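Local structure of outer surface protein (Borrelia burgdorferi, 5IZT) at residues Phe252-Leu255 and Met256-Gln260; Arg376-Asp379 and Asn380-Ala384. The protein is of unknown function but, as an outer surface protein of the PFam54_60 family, probably acts at the spirochaete's surface, where some relatives bind host complement regulators. All coordinates share one frame; numbering follows the deposited sequence. Where two conformers were deposited one is given.

Contact 1 (Phe252-Leu255 and Met256-Gln260)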
ATOM      1  N   PHE A 252      -0.232  -6.981  -0.466  1.00 14.41           N
ATOM      2  CA  PHE A 252      -0.216  -6.742   0.977  1.00 11.97           C
ATOM      3  C   PHE A 252       1.168  -7.010   1.556  1.00 13.85           C
ATOM      4  O   PHE A 252       1.642  -6.263   2.423  1.00 14.62           O
ATOM      5  CB  PHE A 252      -1.251  -7.602   1.712  1.00 12.35           C
ATOM      6  CG  PHE A 252      -1.278  -7.329   3.186  1.00 18.76           C
ATOM      7  CD1 PHE A 252      -1.840  -6.139   3.672  1.00 22.27           C
ATOM      8  CD2 PHE A 252      -0.687  -8.213   4.083  1.00 20.07           C
ATOM      9  CE1 PHE A 252      -1.837  -5.856   5.035  1.00 25.29           C
ATOM     10  CE2 PHE A 252      -0.670  -7.933   5.469  1.00 17.55           C
ATOM     11  CZ  PHE A 252      -1.257  -6.757   5.940  1.00 18.98           C
ATOM     12  N   TYR A 253       1.825  -8.073   1.107  1.00 14.31           N
ATOM     13  CA  TYR A 253       3.190  -8.341   1.582  1.00 14.03           C
ATOM     14  C   TYR A 253       4.131  -7.209   1.199  1.00 19.84           C
ATOM     15  O   TYR A 253       5.027  -6.839   1.976  1.00 15.73           O
ATOM     16  CB  TYR A 253       3.699  -9.670   1.022  1.00 15.03           C
ATOM     17  CG  TYR A 253       2.790 -10.847   1.323  1.00 17.91           C
ATOM     18  CD1 TYR A 253       1.993 -10.857   2.463  1.00 16.04           C
ATOM     19  CD2 TYR A 253       2.703 -11.934   0.445  1.00 18.88           C
ATOM     20  CE1 TYR A 253       1.129 -11.923   2.733  1.00 15.76           C
ATOM     21  CE2 TYR A 253       1.834 -13.021   0.717  1.00 19.59           C
ATOM     22  CZ  TYR A 253       1.065 -13.006   1.856  1.00 15.98           C
ATOM     23  OH  TYR A 253       0.216 -14.073   2.133  1.00 18.15           O
ATOM     24  N   ALA A 254       3.948  -6.652  -0.004  1.00 18.90           N
ATOM     25  CA  ALA A 254       4.776  -5.537  -0.453  1.00 20.36           C
ATOM     26  C   ALA A 254       4.529  -4.283   0.377  1.00 16.77           C
ATOM     27  O   ALA A 254       5.463  -3.517   0.645  1.00 16.76           O
ATOM     28  CB  ALA A 254       4.511  -5.251  -1.928  1.00 17.22           C
ATOM     29  N   LEU A 255       3.274  -4.051   0.771  1.00 14.60           N
ATOM     30  CA  LEU A 255       2.946  -2.922   1.634  1.00 14.86           C
ATOM     31  C   LEU A 255       3.693  -3.004   2.962  1.00 20.42           C
ATOM     32  O   LEU A 255       4.104  -1.974   3.522  1.00 17.78           O
ATOM     33  CB  LEU A 255       1.433  -2.896   1.875  1.00 13.87           C
ATOM     34  CG  LEU A 255       0.911  -1.892   2.894  1.00 14.13           C
ATOM     35  CD1 LEU A 255       1.203  -0.448   2.454  1.00 16.52           C
ATOM     36  CD2 LEU A 255      -0.593  -2.141   3.089  1.00 24.22           C
ATOM     37  N   MET A 256       3.867  -4.224   3.477  1.00 18.91           N
ATOM     38  CA  MET A 256       4.606  -4.509   4.701  1.00 17.44           C
ATOM     39  C   MET A 256       6.091  -4.740   4.450  1.00 18.03           C
ATOM     40  O   MET A 256       6.784  -5.286   5.323  1.00 16.16           O
ATOM     41  CB  MET A 256       3.991  -5.731   5.396  1.00 15.91           C
ATOM     42  CG  MET A 256       2.510  -5.575   5.564  1.00 24.01           C
ATOM     43  SD  MET A 256       2.232  -4.347   6.850  1.00 29.95           S
ATOM     44  CE  MET A 256       2.410  -5.412   8.276  1.00 36.34           C
ATOM     45  N   ASP A 257       6.594  -4.346   3.272  1.00 16.48           N
ATOM     46  CA  ASP A 257       8.020  -4.423   2.926  1.00 18.06           C
ATOM     47  C   ASP A 257       8.580  -5.843   3.018  1.00 17.94           C
ATOM     48  O   ASP A 257       9.763  -6.045   3.326  1.00 19.32           O
ATOM     49  CB  ASP A 257       8.832  -3.447   3.774  1.00 22.24           C
ATOM     50  CG  ASP A 257       8.472  -1.993   3.475  1.00 28.98           C
ATOM     51  OD1 ASP A 257       8.384  -1.627   2.284  1.00 27.66           O
ATOM     52  OD2 ASP A 257       8.271  -1.217   4.421  1.00 27.38           O
ATOM     53  N   PHE A 258       7.733  -6.825   2.722  1.00 23.00           N
ATOM     54  CA  PHE A 258       8.113  -8.241   2.735  1.00 25.77           C
ATOM     55  C   PHE A 258       8.808  -8.625   4.042  1.00 23.57           C
ATOM     56  O   PHE A 258       9.721  -9.451   4.062  1.00 22.68           O
ATOM     57  CB  PHE A 258       8.971  -8.576   1.514  1.00 17.89           C
ATOM     58  CG  PHE A 258       8.264  -8.314   0.204  1.00 17.57           C
ATOM     59  CD1 PHE A 258       7.262  -9.163  -0.244  1.00 19.35           C
ATOM     60  CD2 PHE A 258       8.574  -7.198  -0.543  1.00 20.99           C
ATOM     61  CE1 PHE A 258       6.593  -8.902  -1.439  1.00 21.37           C
ATOM     62  CE2 PHE A 258       7.917  -6.932  -1.736  1.00 25.31           C
ATOM     63  CZ  PHE A 258       6.925  -7.768  -2.181  1.00 17.62           C
ATOM     64  N   ASP A 259       8.347  -8.035   5.150  1.00 19.16           N
ATOM     65  CA  ASP A 259       8.873  -8.308   6.496  1.00 20.08           C
ATOM     66  C   ASP A 259       8.070  -9.463   7.096  1.00 23.38           C
ATOM     67  O   ASP A 259       6.942  -9.274   7.557  1.00 17.72           O
ATOM     68  CB  ASP A 259       8.788  -7.043   7.346  1.00 18.08           C
ATOM     69  CG  ASP A 259       9.413  -7.188   8.744  1.00 29.17           C
ATOM     70  OD1 ASP A 259       9.315  -8.243   9.387  1.00 23.80           O
ATOM     71  OD2 ASP A 259       9.970  -6.193   9.242  1.00 32.17           O
ATOM     72  N   GLN A 260       8.661 -10.660   7.113  1.00 17.43           N
ATOM     73  CA  GLN A 260       7.939 -11.847   7.573  0.61 16.83           C
ATOM     74  C   GLN A 260       7.416 -11.665   8.991  1.00 16.67           C
ATOM     75  O   GLN A 260       6.273 -12.023   9.301  1.00 16.66           O
ATOM     76  CB  GLN A 260       8.856 -13.070   7.505  0.61 22.74           C
ATOM     77  CG  GLN A 260       8.244 -14.339   8.101  0.61 25.84           C
ATOM     78  CD  GLN A 260       9.289 -15.405   8.471  0.61 31.99           C
ATOM     79  OE1 GLN A 260      10.326 -15.110   9.076  0.61 22.16           O
ATOM     80  NE2 GLN A 260       9.007 -16.653   8.109  0.61 33.97           N
TER
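F258 folds back over the last turn of helix 243-255 and lays one face of its ring on A254. A254 CA stands 3.8 Å from the centroid of that ring, a CH-pi contact, and its CB meets CZ of F258 at 3.5 Å; the small alanine lets the ring come this close to the backbone. Y253 CB borders the same ring near CD1, while its hydroxyl bonds to E206. On another flank of the turn chi1 of M256 (-51°, CG beside the backbone N) brings CG over one face of the F252 ring, a CH-pi contact 4.2 Å from the centroid, and the bend at chi2 (-72°) sets SD obliquely for a Met-aromatic contact; W346 of helix 322-359 packs on both side chains. D257 marks the looser, solvent-exposed side: its CB points outward, but the carboxylate, through OD1, forms a salt bridge with R343, which also bonds to A254 O. Two backbone bonds close the end: F258 N to Y253 O at 2.8 Å, and D257 N to A254 O at 3.0 Å, the latter donor above the carbonyl plane. With D257 at positive phi (58°) as the C-prime residue, this is a Schellman motif ending the helix.

Contact 2 (Arg376-Asp379 and Asn380-Ala384); sequences RYLD and NMQNA
M381 N, Q382 N and N383 N bond to the carbonyl oxygens of Y377, L378 and D379, three successive i to i+4 bonds of an alpha-helix. Helix 366-395 widens into a pi-type turn at 376-378, and a water is built into the backbone there. It accepts from N380 N at 2.9 Å and donates weakly to R376 O, so it joins two groups that would pair directly in a regular alpha-helix.

The residue types follow the faces of the helix. Y377, L378 and M381 are apolar or largely so and buried: M381 touches W346 of helix 322-359 and L286 of helix 280-316, and L378 also lies on L286. With CG beside its own backbone N (chi1 -69°), M381 runs back along the preceding turn, and its SD comes to 4.3 Å from Y377 CB. R376 suits the exposed flank, where its flexible aliphatic chain covers the neighbouring aromatic side chain: its CG sits over the centre of one face of the Y377 ring, and its NH1 bonds to Y372.

L378 and Q382 cross obliquely, the leucine lying against the whole amide group: L378 CG is 3.8 Å from Q382 OE1, and L378 CD1 is equally close to Q382 CD. The amide's polar ends have partners of their own, NE2 bonding to E285 and OE1 to a water. N380, at the border of the buried face, gives its ND2 to Q349. On the exposed side OD1 of D379 and OE1 of Q382, 4.2 Å apart, are both acceptors and need a donor to join them. A second water fills that role, donating to D379 OD1 and to Q382 OE1, each at 2.7 Å.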
ATOM      1  N   ARG A 376      -8.882   3.508  17.240  1.00 18.34           N
ATOM      2  CA  ARG A 376      -7.529   4.067  17.234  1.00 17.55           C
ATOM      3  C   ARG A 376      -6.898   4.095  15.851  1.00 20.72           C
ATOM      4  O   ARG A 376      -6.237   5.083  15.506  1.00 20.42           O
ATOM      5  CB  ARG A 376      -6.591   3.305  18.182  1.00 17.98           C
ATOM      6  CG  ARG A 376      -5.222   3.992  18.282  1.00 20.53           C
ATOM      7  CD  ARG A 376      -4.371   3.555  19.453  1.00 24.57           C
ATOM      8  NE  ARG A 376      -3.084   4.259  19.437  1.00 27.94           N
ATOM      9  CZ  ARG A 376      -2.099   4.039  20.305  1.00 35.66           C
ATOM     10  NH1 ARG A 376      -2.252   3.137  21.268  1.00 39.37           N
ATOM     11  NH2 ARG A 376      -0.962   4.714  20.216  1.00 38.54           N
ATOM     12  N   TYR A 377      -7.094   3.055  15.043  1.00 16.27           N
ATOM     13  CA  TYR A 377      -6.329   2.914  13.812  1.00 17.92           C
ATOM     14  C   TYR A 377      -7.152   2.970  12.528  1.00 20.84           C
ATOM     15  O   TYR A 377      -6.608   3.367  11.495  1.00 17.70           O
ATOM     16  CB  TYR A 377      -5.531   1.597  13.817  1.00 17.92           C
ATOM     17  CG  TYR A 377      -4.614   1.462  15.006  1.00 14.52           C
ATOM     18  CD1 TYR A 377      -3.402   2.141  15.066  1.00 18.81           C
ATOM     19  CD2 TYR A 377      -4.944   0.604  16.064  1.00 17.62           C
ATOM     20  CE1 TYR A 377      -2.546   2.005  16.182  1.00 19.35           C
ATOM     21  CE2 TYR A 377      -4.108   0.464  17.163  1.00 21.80           C
ATOM     22  CZ  TYR A 377      -2.916   1.155  17.212  1.00 19.21           C
ATOM     23  OH  TYR A 377      -2.103   1.000  18.309  1.00 24.17           O
ATOM     24  N   LEU A 378      -8.427   2.564  12.537  1.00 15.87           N
ATOM     25  CA  LEU A 378      -9.114   2.332  11.262  1.00 16.55           C
ATOM     26  C   LEU A 378      -9.218   3.608  10.431  1.00 17.32           C
ATOM     27  O   LEU A 378      -8.941   3.604   9.226  1.00 14.40           O
ATOM     28  CB  LEU A 378     -10.505   1.735  11.514  1.00 15.25           C
ATOM     29  CG  LEU A 378     -11.372   1.498  10.274  1.00 20.36           C
ATOM     30  CD1 LEU A 378     -10.697   0.546   9.258  1.00 16.85           C
ATOM     31  CD2 LEU A 378     -12.751   0.983  10.690  1.00 24.56           C
ATOM     32  N   ASP A 379      -9.643   4.711  11.050  1.00 16.31           N
ATOM     33  CA  ASP A 379      -9.811   5.951  10.296  1.00 19.77           C
ATOM     34  C   ASP A 379      -8.486   6.453   9.745  1.00 23.28           C
ATOM     35  O   ASP A 379      -8.426   6.951   8.611  1.00 20.08           O
ATOM     36  CB  ASP A 379     -10.473   7.012  11.177  1.00 24.58           C
ATOM     37  CG  ASP A 379     -11.940   6.725  11.429  1.00 30.46           C
ATOM     38  OD1 ASP A 379     -12.699   6.544  10.444  1.00 23.80           O
ATOM     39  OD2 ASP A 379     -12.321   6.610  12.615  1.00 25.34           O
ATOM     40  N   ASN A 380      -7.415   6.346  10.533  1.00 21.05           N
ATOM     41  CA  ASN A 380      -6.101   6.757  10.044  1.00 20.55           C
ATOM     42  C   ASN A 380      -5.677   5.927   8.836  1.00 20.79           C
ATOM     43  O   ASN A 380      -5.085   6.452   7.885  1.00 16.69           O
ATOM     44  CB  ASN A 380      -5.060   6.621  11.152  1.00 17.17           C
ATOM     45  CG  ASN A 380      -5.233   7.622  12.270  1.00 23.10           C
ATOM     46  OD1 ASN A 380      -5.772   8.723  12.095  1.00 25.41           O
ATOM     47  ND2 ASN A 380      -4.760   7.240  13.448  1.00 25.58           N
ATOM     48  N   MET A 381      -5.939   4.618   8.864  1.00 21.07           N
ATOM     49  CA  MET A 381      -5.568   3.773   7.729  1.00 17.06           C
ATOM     50  C   MET A 381      -6.404   4.088   6.491  1.00 14.28           C
ATOM     51  O   MET A 381      -5.869   4.178   5.379  1.00 18.68           O
ATOM     52  CB  MET A 381      -5.715   2.304   8.112  1.00 10.65           C
ATOM     53  CG  MET A 381      -4.672   1.866   9.136  1.00 18.59           C
ATOM     54  SD  MET A 381      -4.988   0.193   9.781  1.00 19.76           S
ATOM     55  CE  MET A 381      -3.302  -0.366  10.080  1.00 21.22           C
ATOM     56  N   GLN A 382      -7.715   4.274   6.668  1.00 13.82           N
ATOM     57  CA  GLN A 382      -8.566   4.627   5.536  1.00 15.39           C
ATOM     58  C   GLN A 382      -8.252   6.022   5.005  1.00 19.25           C
ATOM     59  O   GLN A 382      -8.290   6.247   3.782  1.00 19.76           O
ATOM     60  CB  GLN A 382     -10.038   4.497   5.939  1.00 18.18           C
ATOM     61  CG  GLN A 382     -10.478   3.022   6.093  1.00 17.53           C
ATOM     62  CD  GLN A 382     -11.924   2.872   6.533  1.00 20.63           C
ATOM     63  OE1 GLN A 382     -12.422   3.653   7.352  1.00 21.49           O
ATOM     64  NE2 GLN A 382     -12.614   1.870   5.979  1.00 21.23           N
ATOM     65  N   ASN A 383      -7.880   6.955   5.887  1.00 15.44           N
ATOM     66  CA  ASN A 383      -7.525   8.299   5.427  1.00 20.23           C
ATOM     67  C   ASN A 383      -6.216   8.274   4.644  1.00 22.97           C
ATOM     68  O   ASN A 383      -6.057   8.997   3.647  1.00 21.62           O
ATOM     69  CB  ASN A 383      -7.428   9.251   6.630  1.00 25.15           C
ATOM     70  CG  ASN A 383      -8.802   9.600   7.211  1.00 31.30           C
ATOM     71  OD1 ASN A 383      -9.814   9.492   6.522  1.00 30.32           O
ATOM     72  ND2 ASN A 383      -8.838  10.033   8.473  1.00 34.65           N
ATOM     73  N   ALA A 384      -5.271   7.426   5.063  1.00 16.02           N
ATOM     74  CA  ALA A 384      -4.036   7.282   4.294  1.00 18.21           C
ATOM     75  C   ALA A 384      -4.309   6.684   2.916  1.00 23.75           C
ATOM     76  O   ALA A 384      -3.753   7.162   1.911  1.00 20.24           O
ATOM     77  CB  ALA A 384      -3.023   6.432   5.062  1.00 18.08           C
TER
HETATM   78  O   HOH W   1      -7.883   6.069  13.345  1.00 22.83           O
HETATM   79  O   HOH W   2     -12.559   6.313   7.716  1.00 24.16           O

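Overall arrangement
Contact 1 comes first along the chain, at the end of helix 243-255 and in the loop leading to helix 260-274; contact 2 follows within the C-terminal helix 366-395. Their centres lie 18 Å apart and their nearest atoms about 8 Å, so they do not touch. Helices 280-316 and 322-359 provide common ground: both contacts pack against each of them, and W346 meets F252, L255 and M256 from contact 1 and M381 from contact 2. The end of helix 243-255 and the C-terminal helix are thus held on one common core. Both contacts lie in the part of the chain that matches the BbCRASP-1 family, in a helical fold without strands.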